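Local structure of DNA replication and repair protein RecF (Caldanaerobacter subterraneus subsp. tengcongensis, 5Z69) at residues K210-M215 and L227-L232; V123-E128 and S304-L309; G197-K202 and H241-I246. The protein binds ATP and probably single-stranded DNA, serving as an ABC-type ATPase and recombination mediator of the RecFOR repair pathway. One frame throughout, in Å; residues are numbered along the deposited sequence. Where two conformers were deposited one is given.

Contact 1: residues K210-M215 and L227-L232; sequences KLKNSM and LEIIYL
Lys-212, whose methylenes lie against Leu-227, Glu-228 and Ile-229, turns its ammonium back to its own helix: Lys-212 NZ donates to Asn-213 OD1 at 2.7 Å and, weakly, to the carbonyl of Glu-209. The donor stands well above the amide plane, 52° out of it. Bends at chi2, chi3 and chi4 curl the chain home, leaving its carbon shaft to do the touching, with Lys-212 CG 3.6 Å from Leu-227 CD1. On the strand, Glu-228 starts away from the helix but kinks at chi2 (49°), which brings Glu-228 OE1 round to accept from Ile-229 N at 2.8 Å, on its anti side and somewhat out of the carboxylate plane. Glu-228 OE1 also rests 3.5 Å from Lys-212 CG, while Lys-212 NZ stays 5.2 Å from that oxygen, too far for an ion pair.

Beside these polar groups, Ile-229 CD1 lies 3.8 Å from Leu-211 CD2 and 3.9 Å from Met-215 SD, its side chain meeting both nearly at right angles. Helix 186-222 thereby covers one face of an outermost strand of a small antiparallel sheet. Cohesion between the segments is therefore apolar, and the nearby opposite charges probably add only a diffuse attraction.

Contact 2: residues V123-E128 and S304-L309; sequences VIFSPE and SELEIL
Val-123 overlaps three residues of the helix with its two methyls; it is modelled in two conformers, so the finer details are less certain. Val-123 CG2 meets Leu-309 CD2 at 3.8 Å and Leu-306 CD1 at 4.1 Å, sliding past the first side chain and crossing the second at about a right angle. Val-123 CG1, anti to the backbone N (chi1 179°), faces the carboxylate of Glu-305 instead, 3.7 Å from Glu-305 OE2. Farther along the strand the ring of Phe-125 comes near the helix at its far end, and Leu-306 CD2 lies at the ring edge, near its plane, 4.4 Å from Phe-125 CZ.

The buried carboxylate of Glu-305 is held through both oxygens. Glu-305 OE2 accepts from a water at 2.7 Å, and that water in turn accepts from Ile-124 N at 3.0 Å, a bridge from helix side chain to strand main chain. Glu-305 OE1 is engaged by the hydroxyl of Tyr-143 and by a salt bridge from Lys-302, which probably keep the group ionised despite its burial.

Strand 122-125 is an outermost strand of the mixed sheet and pairs in parallel with strand 318-321. The axis of 304-309 runs almost antiparallel to that of 123-125, at 171°. A helix laid on a largely parallel sheet in this way belongs to the alpha/beta core of P-loop ATPases.

Contact 3: residues G197-K202 and H241-I246; sequences GARIIK and HEENLI
Ile-246 projects CG2 between two residues of the facing helix, with Ile-246 CG2 3.9 Å from Ala-198 CB and 3.8 Å from Ile-201 CD1, and this apolar contact makes up the inner part of the interface. CG2 is the branch anti to the backbone N, which turns this methyl onto the facing helix. The small Ala-198 lets the backbones come close, Ala-198 CA lying 5.7 Å from Ile-246 CA, and Ala-198 CB also touches Glu-243 CG at 3.9 Å.

These contacts join the first half of the long helix 186-222 to the first turn of helix 243-256, a packing of two helices in which Glu-242 occupies the N-cap position of the shorter one. Glu-242 forms a salt bridge with Lys-263 of the second subunit and Leu-245 packs on Gln-268 of that subunit, so the start of the short helix also touches the partner chain.

Charged side chains form the outer part, but the basic ones take part through their methylenes. Glu-243 leaves the helix start with an extended chain, CG anti to the backbone N (chi1 -166°), and lays its carboxylate across the methylenes of Arg-199 and Lys-202. Glu-243 OE1 sits closely on Arg-199 CG, at 3.1 Å, and Glu-243 OE2 is 3.7 Å from Lys-202 CD.

Between the charges themselves the attraction is longer-ranged. Lys-202 NZ stays 4.9 Å from Glu-243 OE2, and the guanidinium plane of Arg-199 is turned 64° from the carboxylate plane. That guanidinium makes a cation-pi contact with Tyr-196. The carboxylate of Glu-243, in the first turn of its helix, may also be stabilised by the positive helix end.

In the fold
From the N terminus, the chain first supplies strand 122-125, an outermost strand of the mixed sheet, whose partner in contact 2 arrives only with helix 291-313; that contact closes the widest loop. Within it, helix 186-222 enters contact 3 through 197-202 and then contact 1 through 210-215. Strand 227-232 returns to close contact 1, and 241-246 next closes contact 3, so the three loops nest without crossing. Helix 186-222 thus packs against both a strand of the small antiparallel sheet and helix 243-256. It also reaches contact 2 directly, where Ser-214 OG probably hydrogen-bonds to Glu-307 OE1, tying the peripheral elements to the ATPase core.

Contact 1: residues K210-M215 and L227-L232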
ATOM      1  N   LYS A 210       2.650  15.872  10.135  1.00 47.23           N
ATOM      2  CA  LYS A 210       2.659  16.272  11.543  1.00 41.92           C
ATOM      3  C   LYS A 210       2.528  15.070  12.458  1.00 35.65           C
ATOM      4  O   LYS A 210       3.194  14.998  13.488  1.00 43.38           O
ATOM      5  CB  LYS A 210       1.539  17.267  11.824  1.00 41.12           C
ATOM      6  CG  LYS A 210       1.750  18.583  11.143  1.00 47.49           C
ATOM      7  CD  LYS A 210       0.530  19.482  11.262  1.00 56.93           C
ATOM      8  CE  LYS A 210       0.828  20.865  10.708  1.00 53.70           C
ATOM      9  NZ  LYS A 210      -0.409  21.643  10.485  1.00 58.63           N
ATOM     10  N   LEU A 211       1.678  14.120  12.075  1.00 41.00           N
ATOM     11  CA  LEU A 211       1.479  12.922  12.876  1.00 37.15           C
ATOM     12  C   LEU A 211       2.802  12.169  13.038  1.00 43.79           C
ATOM     13  O   LEU A 211       3.174  11.785  14.143  1.00 45.81           O
ATOM     14  CB  LEU A 211       0.419  12.009  12.242  1.00 30.99           C
ATOM     15  CG  LEU A 211       0.134  10.736  13.044  1.00 41.22           C
ATOM     16  CD1 LEU A 211      -0.356  11.151  14.427  1.00 45.66           C
ATOM     17  CD2 LEU A 211      -0.885   9.816  12.371  1.00 41.38           C
ATOM     18  N   LYS A 212       3.520  11.975  11.939  1.00 47.36           N
ATOM     19  CA  LYS A 212       4.789  11.246  11.998  1.00 47.90           C
ATOM     20  C   LYS A 212       5.815  11.961  12.904  1.00 46.04           C
ATOM     21  O   LYS A 212       6.406  11.335  13.783  1.00 52.23           O
ATOM     22  CB  LYS A 212       5.338  11.037  10.582  1.00 54.22           C
ATOM     23  CG  LYS A 212       6.460  10.001  10.467  1.00 56.53           C
ATOM     24  CD  LYS A 212       7.825  10.648  10.516  1.00 62.56           C
ATOM     25  CE  LYS A 212       7.998  11.638   9.377  1.00 76.36           C
ATOM     26  NZ  LYS A 212       7.566  13.016   9.745  1.00 76.79           N
ATOM     27  N   ASN A 213       6.003  13.266  12.714  1.00 41.63           N
ATOM     28  CA  ASN A 213       6.891  14.054  13.581  1.00 49.45           C
ATOM     29  C   ASN A 213       6.595  13.902  15.068  1.00 61.07           C
ATOM     30  O   ASN A 213       7.489  13.630  15.869  1.00 60.03           O
ATOM     31  CB  ASN A 213       6.808  15.548  13.256  1.00 54.22           C
ATOM     32  CG  ASN A 213       7.224  15.874  11.843  1.00 66.11           C
ATOM     33  OD1 ASN A 213       8.035  15.172  11.238  1.00 65.27           O
ATOM     34  ND2 ASN A 213       6.674  16.963  11.307  1.00 71.55           N
ATOM     35  N   SER A 214       5.334  14.116  15.435  1.00 47.97           N
ATOM     36  CA  SER A 214       4.943  14.063  16.832  0.65 47.87           C
ATOM     37  C   SER A 214       5.041  12.648  17.388  1.00 45.98           C
ATOM     38  O   SER A 214       5.484  12.447  18.513  1.00 48.46           O
ATOM     39  CB  SER A 214       3.516  14.600  17.015  0.65 42.90           C
ATOM     40  OG  SER A 214       3.205  14.691  18.389  0.65 39.54           O
ATOM     41  N   MET A 215       4.627  11.666  16.601  1.00 44.17           N
ATOM     42  CA  MET A 215       4.685  10.287  17.064  1.00 53.13           C
ATOM     43  C   MET A 215       6.115   9.791  17.213  1.00 58.31           C
ATOM     44  O   MET A 215       6.388   8.975  18.089  1.00 60.32           O
ATOM     45  CB  MET A 215       3.965   9.342  16.110  1.00 53.57           C
ATOM     46  CG  MET A 215       2.476   9.403  16.108  1.00 51.83           C
ATOM     47  SD  MET A 215       1.915   8.139  14.955  1.00 46.72           S
ATOM     48  CE  MET A 215       1.863   6.687  15.956  1.00 49.23           C
ATOM     49  N   LEU A 227       9.928   5.574  14.296  1.00 67.09           N
ATOM     50  CA  LEU A 227       8.620   5.569  13.629  1.00 59.89           C
ATOM     51  C   LEU A 227       8.706   6.072  12.206  1.00 58.89           C
ATOM     52  O   LEU A 227       9.315   7.112  11.938  1.00 69.88           O
ATOM     53  CB  LEU A 227       7.592   6.442  14.388  1.00 57.58           C
ATOM     54  CG  LEU A 227       6.096   6.437  13.995  1.00 53.36           C
ATOM     55  CD1 LEU A 227       5.691   7.447  12.925  1.00 58.12           C
ATOM     56  CD2 LEU A 227       5.642   5.061  13.629  1.00 64.00           C
ATOM     57  N   GLU A 228       8.062   5.347  11.302  1.00 52.37           N
ATOM     58  CA  GLU A 228       7.796   5.883   9.980  1.00 61.65           C
ATOM     59  C   GLU A 228       6.299   5.738   9.631  1.00 50.38           C
ATOM     60  O   GLU A 228       5.623   4.809  10.089  1.00 47.49           O
ATOM     61  CB  GLU A 228       8.675   5.201   8.913  1.00 61.87           C
ATOM     62  CG  GLU A 228       8.659   5.921   7.557  1.00 66.48           C
ATOM     63  CD  GLU A 228       8.913   7.414   7.692  0.70 69.80           C
ATOM     64  OE1 GLU A 228       7.932   8.181   7.815  1.00 66.93           O
ATOM     65  OE2 GLU A 228      10.096   7.819   7.694  1.00 74.99           O
ATOM     66  N   ILE A 229       5.786   6.671   8.831  1.00 46.35           N
ATOM     67  CA  ILE A 229       4.409   6.598   8.359  1.00 55.68           C
ATOM     68  C   ILE A 229       4.362   6.688   6.853  1.00 46.41           C
ATOM     69  O   ILE A 229       4.866   7.648   6.275  1.00 49.19           O
ATOM     70  CB  ILE A 229       3.523   7.732   8.968  1.00 51.32           C
ATOM     71  CG1 ILE A 229       3.243   7.437  10.437  1.00 45.35           C
ATOM     72  CG2 ILE A 229       2.199   7.863   8.221  1.00 54.20           C
ATOM     73  CD1 ILE A 229       2.363   8.422  11.090  1.00 55.48           C
ATOM     74  N   ILE A 230       3.742   5.693   6.222  1.00 43.01           N
ATOM     75  CA  ILE A 230       3.588   5.680   4.766  1.00 50.70           C
ATOM     76  C   ILE A 230       2.135   5.918   4.369  1.00 47.54           C
ATOM     77  O   ILE A 230       1.246   5.162   4.750  1.00 47.04           O
ATOM     78  CB  ILE A 230       4.048   4.344   4.142  1.00 48.72           C
ATOM     79  CG1 ILE A 230       5.455   3.983   4.619  1.00 50.64           C
ATOM     80  CG2 ILE A 230       3.987   4.423   2.619  1.00 45.79           C
ATOM     81  CD1 ILE A 230       6.484   5.012   4.252  1.00 56.95           C
ATOM     82  N   TYR A 231       1.913   6.975   3.598  1.00 44.03           N
ATOM     83  CA  TYR A 231       0.585   7.350   3.153  1.00 48.50           C
ATOM     84  C   TYR A 231       0.309   6.746   1.781  1.00 43.05           C
ATOM     85  O   TYR A 231       0.828   7.213   0.764  1.00 46.87           O
ATOM     86  CB  TYR A 231       0.454   8.885   3.131  1.00 40.87           C
ATOM     87  CG  TYR A 231      -0.872   9.437   2.622  1.00 43.80           C
ATOM     88  CD1 TYR A 231      -2.035   8.655   2.600  1.00 41.05           C
ATOM     89  CD2 TYR A 231      -0.951  10.746   2.160  1.00 32.34           C
ATOM     90  CE1 TYR A 231      -3.228   9.167   2.127  1.00 35.31           C
ATOM     91  CE2 TYR A 231      -2.144  11.273   1.693  1.00 28.82           C
ATOM     92  CZ  TYR A 231      -3.273  10.483   1.685  1.00 33.31           C
ATOM     93  OH  TYR A 231      -4.434  11.013   1.201  1.00 29.49           O
ATOM     94  N   LEU A 232      -0.523   5.707   1.766  1.00 40.23           N
ATOM     95  CA  LEU A 232      -0.928   5.054   0.525  1.00 42.98           C
ATOM     96  C   LEU A 232      -2.094   5.790  -0.115  1.00 35.88           C
ATOM     97  O   LEU A 232      -3.243   5.319  -0.055  1.00 39.88           O
ATOM     98  CB  LEU A 232      -1.313   3.595   0.785  1.00 43.45           C
ATOM     99  CG  LEU A 232      -0.256   2.753   1.501  1.00 52.31           C
ATOM    100  CD1 LEU A 232      -0.653   1.282   1.494  1.00 49.92           C
ATOM    101  CD2 LEU A 232       1.091   2.961   0.836  1.00 58.27           C
TER

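Contact 2: residues V123-E128 and S304-L309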
ATOM      1  N   VAL A 123     -10.308  14.808  23.824  1.00 27.11           N
ATOM      2  CA  VAL A 123      -9.589  13.670  23.251  1.00 30.37           C
ATOM      3  C   VAL A 123      -9.909  12.484  24.138  1.00 33.52           C
ATOM      4  O   VAL A 123      -9.810  12.588  25.359  1.00 32.70           O
ATOM      5  CB  VAL A 123      -8.068  13.895  23.201  1.00 31.19           C
ATOM      6  CG1 VAL A 123      -7.350  12.655  22.616  1.00 29.96           C
ATOM      7  CG2 VAL A 123      -7.765  15.142  22.395  1.00 30.20           C
ATOM      8  N   ILE A 124     -10.316  11.376  23.536  1.00 26.31           N
ATOM      9  CA  ILE A 124     -10.712  10.224  24.327  1.00 30.89           C
ATOM     10  C   ILE A 124      -9.718   9.098  24.096  1.00 29.95           C
ATOM     11  O   ILE A 124      -9.402   8.770  22.961  1.00 34.40           O
ATOM     12  CB  ILE A 124     -12.156   9.756  23.989  1.00 32.29           C
ATOM     13  CG1 ILE A 124     -12.490   8.467  24.735  1.00 30.15           C
ATOM     14  CG2 ILE A 124     -12.364   9.604  22.472  1.00 28.11           C
ATOM     15  CD1 ILE A 124     -13.979   8.317  25.019  1.00 38.77           C
ATOM     16  N   PHE A 125      -9.217   8.547  25.196  1.00 35.16           N
ATOM     17  CA  PHE A 125      -8.257   7.452  25.180  1.00 33.03           C
ATOM     18  C   PHE A 125      -9.020   6.239  25.645  1.00 37.42           C
ATOM     19  O   PHE A 125      -9.644   6.282  26.692  1.00 35.21           O
ATOM     20  CB  PHE A 125      -7.065   7.708  26.115  1.00 33.96           C
ATOM     21  CG  PHE A 125      -6.267   8.947  25.795  1.00 37.19           C
ATOM     22  CD1 PHE A 125      -6.744  10.216  26.130  1.00 31.63           C
ATOM     23  CD2 PHE A 125      -5.014   8.841  25.196  1.00 36.10           C
ATOM     24  CE1 PHE A 125      -5.980  11.356  25.846  1.00 32.20           C
ATOM     25  CE2 PHE A 125      -4.255   9.973  24.910  1.00 34.69           C
ATOM     26  CZ  PHE A 125      -4.739  11.228  25.232  1.00 40.90           C
ATOM     27  N   SER A 126      -8.955   5.161  24.872  1.00 36.45           N
ATOM     28  CA  SER A 126      -9.755   3.962  25.104  1.00 45.47           C
ATOM     29  C   SER A 126      -8.933   2.733  24.699  1.00 42.76           C
ATOM     30  O   SER A 126      -8.067   2.843  23.841  1.00 39.10           O
ATOM     31  CB  SER A 126     -11.059   4.039  24.306  1.00 53.96           C
ATOM     32  OG  SER A 126     -11.844   2.883  24.487  0.74 62.65           O
ATOM     33  N   PRO A 127      -9.188   1.570  25.327  1.00 54.24           N
ATOM     34  CA  PRO A 127      -8.442   0.358  24.942  1.00 57.60           C
ATOM     35  C   PRO A 127      -8.587   0.024  23.458  1.00 52.00           C
ATOM     36  O   PRO A 127      -7.623  -0.424  22.831  1.00 60.03           O
ATOM     37  CB  PRO A 127      -9.066  -0.735  25.813  1.00 56.00           C
ATOM     38  CG  PRO A 127      -9.611   0.009  27.015  1.00 53.85           C
ATOM     39  CD  PRO A 127     -10.089   1.328  26.469  1.00 51.19           C
ATOM     40  N   GLU A 128      -9.761   0.287  22.895  1.00 48.88           N
ATOM     41  CA  GLU A 128     -10.014   0.023  21.481  1.00 53.77           C
ATOM     42  C   GLU A 128      -9.153   0.843  20.519  1.00 51.99           C
ATOM     43  O   GLU A 128      -9.242   0.664  19.307  1.00 54.62           O
ATOM     44  CB  GLU A 128     -11.488   0.269  21.153  1.00 55.85           C
ATOM     45  CG  GLU A 128     -12.417  -0.830  21.637  1.00 64.91           C
ATOM     46  CD  GLU A 128     -12.607  -0.810  23.141  1.00 80.35           C
ATOM     47  OE1 GLU A 128     -12.909  -1.881  23.715  1.00 83.99           O
ATOM     48  OE2 GLU A 128     -12.455   0.278  23.744  1.00 75.70           O
ATOM     49  N   SER A 304      -0.147  12.135  20.150  1.00 34.80           N
ATOM     50  CA  SER A 304       0.075  13.025  19.013  1.00 37.77           C
ATOM     51  C   SER A 304      -1.192  13.752  18.573  1.00 40.06           C
ATOM     52  O   SER A 304      -1.148  14.921  18.165  1.00 36.28           O
ATOM     53  CB  SER A 304       0.644  12.236  17.837  1.00 38.55           C
ATOM     54  OG  SER A 304       1.968  11.844  18.113  1.00 49.01           O
ATOM     55  N   GLU A 305      -2.316  13.050  18.641  1.00 40.99           N
ATOM     56  CA  GLU A 305      -3.608  13.647  18.339  1.00 31.71           C
ATOM     57  C   GLU A 305      -3.793  14.844  19.237  1.00 25.22           C
ATOM     58  O   GLU A 305      -4.089  15.957  18.788  1.00 31.85           O
ATOM     59  CB  GLU A 305      -4.736  12.629  18.543  1.00 36.47           C
ATOM     60  CG  GLU A 305      -6.129  13.181  18.233  1.00 30.66           C
ATOM     61  CD  GLU A 305      -7.240  12.245  18.671  1.00 36.03           C
ATOM     62  OE1 GLU A 305      -7.020  11.010  18.664  1.00 32.10           O
ATOM     63  OE2 GLU A 305      -8.337  12.753  19.028  1.00 31.32           O
ATOM     64  N   LEU A 306      -3.580  14.610  20.523  1.00 32.32           N
ATOM     65  CA  LEU A 306      -3.688  15.652  21.528  1.00 28.84           C
ATOM     66  C   LEU A 306      -2.765  16.835  21.225  1.00 35.94           C
ATOM     67  O   LEU A 306      -3.189  17.990  21.204  1.00 31.36           O
ATOM     68  CB  LEU A 306      -3.372  15.056  22.896  1.00 30.36           C
ATOM     69  CG  LEU A 306      -3.266  16.039  24.061  1.00 37.13           C
ATOM     70  CD1 LEU A 306      -4.515  16.898  24.161  1.00 40.77           C
ATOM     71  CD2 LEU A 306      -3.013  15.272  25.358  1.00 31.32           C
ATOM     72  N   GLU A 307      -1.495  16.540  20.991  1.00 36.17           N
ATOM     73  CA  GLU A 307      -0.520  17.584  20.722  1.00 45.12           C
ATOM     74  C   GLU A 307      -0.874  18.409  19.477  1.00 35.90           C
ATOM     75  O   GLU A 307      -0.865  19.635  19.516  1.00 33.81           O
ATOM     76  CB  GLU A 307       0.871  16.963  20.558  1.00 36.96           C
ATOM     77  CG  GLU A 307       1.909  17.946  20.077  1.00 36.71           C
ATOM     78  CD  GLU A 307       3.297  17.330  20.079  1.00 49.99           C
ATOM     79  OE1 GLU A 307       3.881  17.172  18.989  1.00 47.19           O
ATOM     80  OE2 GLU A 307       3.782  16.987  21.176  1.00 50.91           O
ATOM     81  N   ILE A 308      -1.162  17.731  18.370  1.00 33.70           N
ATOM     82  CA  ILE A 308      -1.552  18.430  17.152  1.00 31.38           C
ATOM     83  C   ILE A 308      -2.846  19.258  17.377  1.00 34.26           C
ATOM     84  O   ILE A 308      -2.954  20.401  16.937  1.00 31.92           O
ATOM     85  CB  ILE A 308      -1.722  17.424  15.983  1.00 36.96           C
ATOM     86  CG1 ILE A 308      -0.371  16.760  15.680  1.00 40.39           C
ATOM     87  CG2 ILE A 308      -2.249  18.123  14.732  1.00 29.04           C
ATOM     88  CD1 ILE A 308      -0.424  15.602  14.668  1.00 37.58           C
ATOM     89  N   LEU A 309      -3.816  18.694  18.088  1.00 29.27           N
ATOM     90  CA  LEU A 309      -5.071  19.416  18.327  1.00 27.33           C
ATOM     91  C   LEU A 309      -4.812  20.733  19.102  1.00 34.12           C
ATOM     92  O   LEU A 309      -5.306  21.801  18.708  1.00 34.64           O
ATOM     93  CB  LEU A 309      -6.083  18.502  19.062  1.00 30.88           C
ATOM     94  CG  LEU A 309      -7.395  19.084  19.644  1.00 44.51           C
ATOM     95  CD1 LEU A 309      -8.003  20.025  18.678  1.00 48.51           C
ATOM     96  CD2 LEU A 309      -8.427  17.982  19.956  1.00 33.51           C
TER
HETATM   97  O   HOH W   1     -10.212  11.644  20.583  1.00 24.36           O

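Contact 3: residues G197-K202 and H241-I246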
ATOM      1  N   GLY A 197     -11.004  15.212  -4.322  1.00 36.09           N
ATOM      2  CA  GLY A 197     -10.065  14.191  -3.886  1.00 36.31           C
ATOM      3  C   GLY A 197      -8.651  14.720  -3.713  1.00 31.98           C
ATOM      4  O   GLY A 197      -7.940  14.354  -2.773  1.00 31.81           O
ATOM      5  N   ALA A 198      -8.234  15.593  -4.617  1.00 33.33           N
ATOM      6  CA  ALA A 198      -6.893  16.158  -4.537  1.00 35.76           C
ATOM      7  C   ALA A 198      -6.746  17.064  -3.303  1.00 38.37           C
ATOM      8  O   ALA A 198      -5.744  17.006  -2.574  1.00 38.15           O
ATOM      9  CB  ALA A 198      -6.553  16.939  -5.835  1.00 34.75           C
ATOM     10  N   ARG A 199      -7.729  17.914  -3.062  1.00 37.67           N
ATOM     11  CA  ARG A 199      -7.675  18.748  -1.854  1.00 36.54           C
ATOM     12  C   ARG A 199      -7.584  17.906  -0.581  1.00 29.51           C
ATOM     13  O   ARG A 199      -6.830  18.218   0.337  1.00 37.19           O
ATOM     14  CB  ARG A 199      -8.877  19.661  -1.799  1.00 40.44           C
ATOM     15  CG  ARG A 199      -8.783  20.783  -2.786  1.00 51.32           C
ATOM     16  CD  ARG A 199      -9.561  21.971  -2.289  1.00 52.41           C
ATOM     17  NE  ARG A 199     -10.991  21.727  -2.363  1.00 51.65           N
ATOM     18  CZ  ARG A 199     -11.724  22.004  -3.431  1.00 58.48           C
ATOM     19  NH1 ARG A 199     -11.144  22.524  -4.503  1.00 63.49           N
ATOM     20  NH2 ARG A 199     -13.031  21.766  -3.429  1.00 61.15           N
ATOM     21  N   ILE A 200      -8.322  16.808  -0.555  1.00 30.56           N
ATOM     22  CA  ILE A 200      -8.358  15.925   0.602  1.00 30.77           C
ATOM     23  C   ILE A 200      -7.013  15.212   0.794  1.00 34.16           C
ATOM     24  O   ILE A 200      -6.491  15.135   1.912  1.00 36.45           O
ATOM     25  CB  ILE A 200      -9.515  14.921   0.441  1.00 28.56           C
ATOM     26  CG1 ILE A 200     -10.842  15.591   0.852  1.00 31.27           C
ATOM     27  CG2 ILE A 200      -9.284  13.644   1.250  1.00 23.38           C
ATOM     28  CD1 ILE A 200     -12.062  14.943   0.212  1.00 41.53           C
ATOM     29  N   ILE A 201      -6.452  14.696  -0.296  1.00 28.58           N
ATOM     30  CA  ILE A 201      -5.140  14.056  -0.224  1.00 28.10           C
ATOM     31  C   ILE A 201      -4.109  15.040   0.311  1.00 30.71           C
ATOM     32  O   ILE A 201      -3.322  14.710   1.201  1.00 30.39           O
ATOM     33  CB  ILE A 201      -4.704  13.522  -1.606  1.00 38.26           C
ATOM     34  CG1 ILE A 201      -5.467  12.236  -1.912  1.00 43.98           C
ATOM     35  CG2 ILE A 201      -3.184  13.289  -1.654  1.00 31.65           C
ATOM     36  CD1 ILE A 201      -5.538  11.900  -3.385  1.00 41.55           C
ATOM     37  N   LYS A 202      -4.146  16.267  -0.198  1.00 36.18           N
ATOM     38  CA  LYS A 202      -3.185  17.281   0.228  1.00 35.15           C
ATOM     39  C   LYS A 202      -3.252  17.523   1.736  1.00 46.76           C
ATOM     40  O   LYS A 202      -2.223  17.565   2.417  1.00 36.05           O
ATOM     41  CB  LYS A 202      -3.417  18.599  -0.518  1.00 42.00           C
ATOM     42  CG  LYS A 202      -2.369  19.649  -0.179  1.00 52.13           C
ATOM     43  CD  LYS A 202      -2.944  21.051  -0.075  1.00 58.70           C
ATOM     44  CE  LYS A 202      -3.735  21.229   1.222  1.00 61.35           C
ATOM     45  NZ  LYS A 202      -4.251  22.621   1.422  1.00 53.40           N
ATOM     46  N   HIS A 241       2.546  17.099  -3.479  1.00 76.24           N
ATOM     47  CA  HIS A 241       2.459  18.555  -3.262  1.00 75.23           C
ATOM     48  C   HIS A 241       1.749  19.325  -4.373  1.00 70.08           C
ATOM     49  O   HIS A 241       0.824  20.089  -4.091  1.00 61.24           O
ATOM     50  CB  HIS A 241       3.843  19.181  -3.030  1.00 82.40           C
ATOM     51  CG  HIS A 241       4.993  18.277  -3.341  1.00 86.82           C
ATOM     52  ND1 HIS A 241       5.037  17.495  -4.474  1.00 93.78           N
ATOM     53  CD2 HIS A 241       6.156  18.053  -2.685  1.00 86.18           C
ATOM     54  CE1 HIS A 241       6.170  16.817  -4.497  1.00 94.69           C
ATOM     55  NE2 HIS A 241       6.870  17.140  -3.424  1.00 91.36           N
ATOM     56  N   GLU A 242       2.180  19.152  -5.620  1.00 63.49           N
ATOM     57  CA  GLU A 242       1.485  19.741  -6.758  0.73 58.68           C
ATOM     58  C   GLU A 242       0.078  19.188  -6.786  1.00 53.58           C
ATOM     59  O   GLU A 242      -0.119  18.005  -7.063  1.00 54.19           O
ATOM     60  CB  GLU A 242       2.193  19.425  -8.080  0.73 60.40           C
ATOM     61  CG  GLU A 242       3.711  19.306  -7.988  0.73 59.71           C
ATOM     62  CD  GLU A 242       4.390  20.641  -7.837  0.73 60.28           C
ATOM     63  OE1 GLU A 242       3.707  21.672  -7.991  0.73 62.28           O
ATOM     64  OE2 GLU A 242       5.608  20.657  -7.565  0.73 58.85           O
ATOM     65  N   GLU A 243      -0.891  20.030  -6.474  1.00 51.29           N
ATOM     66  CA  GLU A 243      -2.274  19.604  -6.415  1.00 45.90           C
ATOM     67  C   GLU A 243      -2.789  19.362  -7.823  1.00 49.10           C
ATOM     68  O   GLU A 243      -3.664  18.524  -8.053  1.00 53.02           O
ATOM     69  CB  GLU A 243      -3.116  20.661  -5.696  1.00 49.75           C
ATOM     70  CG  GLU A 243      -4.489  20.184  -5.279  1.00 55.34           C
ATOM     71  CD  GLU A 243      -5.191  21.186  -4.369  1.00 54.76           C
ATOM     72  OE1 GLU A 243      -6.359  21.530  -4.643  1.00 50.67           O
ATOM     73  OE2 GLU A 243      -4.564  21.624  -3.380  1.00 67.46           O
ATOM     74  N   ASN A 244      -2.239  20.120  -8.762  1.00 50.85           N
ATOM     75  CA  ASN A 244      -2.523  19.931 -10.177  1.00 59.68           C
ATOM     76  C   ASN A 244      -2.264  18.495 -10.641  1.00 56.29           C
ATOM     77  O   ASN A 244      -3.119  17.859 -11.270  1.00 50.68           O
ATOM     78  CB  ASN A 244      -1.669  20.886 -11.000  1.00 67.14           C
ATOM     79  CG  ASN A 244      -2.434  21.502 -12.129  1.00 76.88           C
ATOM     80  OD1 ASN A 244      -3.655  21.643 -12.053  1.00 81.73           O
ATOM     81  ND2 ASN A 244      -1.728  21.879 -13.193  1.00 80.13           N
ATOM     82  N   LEU A 245      -1.075  18.004 -10.315  1.00 55.69           N
ATOM     83  CA  LEU A 245      -0.633  16.669 -10.712  1.00 50.42           C
ATOM     84  C   LEU A 245      -1.562  15.599 -10.144  1.00 51.55           C
ATOM     85  O   LEU A 245      -1.976  14.681 -10.860  1.00 52.79           O
ATOM     86  CB  LEU A 245       0.809  16.438 -10.247  1.00 49.54           C
ATOM     87  CG  LEU A 245       1.565  15.179 -10.677  1.00 56.33           C
ATOM     88  CD1 LEU A 245       1.725  15.118 -12.184  1.00 57.76           C
ATOM     89  CD2 LEU A 245       2.929  15.159 -10.003  1.00 58.99           C
ATOM     90  N   ILE A 246      -1.904  15.733  -8.863  1.00 53.74           N
ATOM     91  CA  ILE A 246      -2.762  14.763  -8.186  1.00 46.03           C
ATOM     92  C   ILE A 246      -4.145  14.730  -8.811  1.00 43.83           C
ATOM     93  O   ILE A 246      -4.727  13.666  -9.016  1.00 38.35           O
ATOM     94  CB  ILE A 246      -2.886  15.071  -6.691  1.00 48.56           C
ATOM     95  CG1 ILE A 246      -1.521  14.927  -6.011  1.00 45.13           C
ATOM     96  CG2 ILE A 246      -3.903  14.140  -6.046  1.00 42.02           C
ATOM     97  CD1 ILE A 246      -1.400  15.762  -4.739  1.00 47.74           C
TER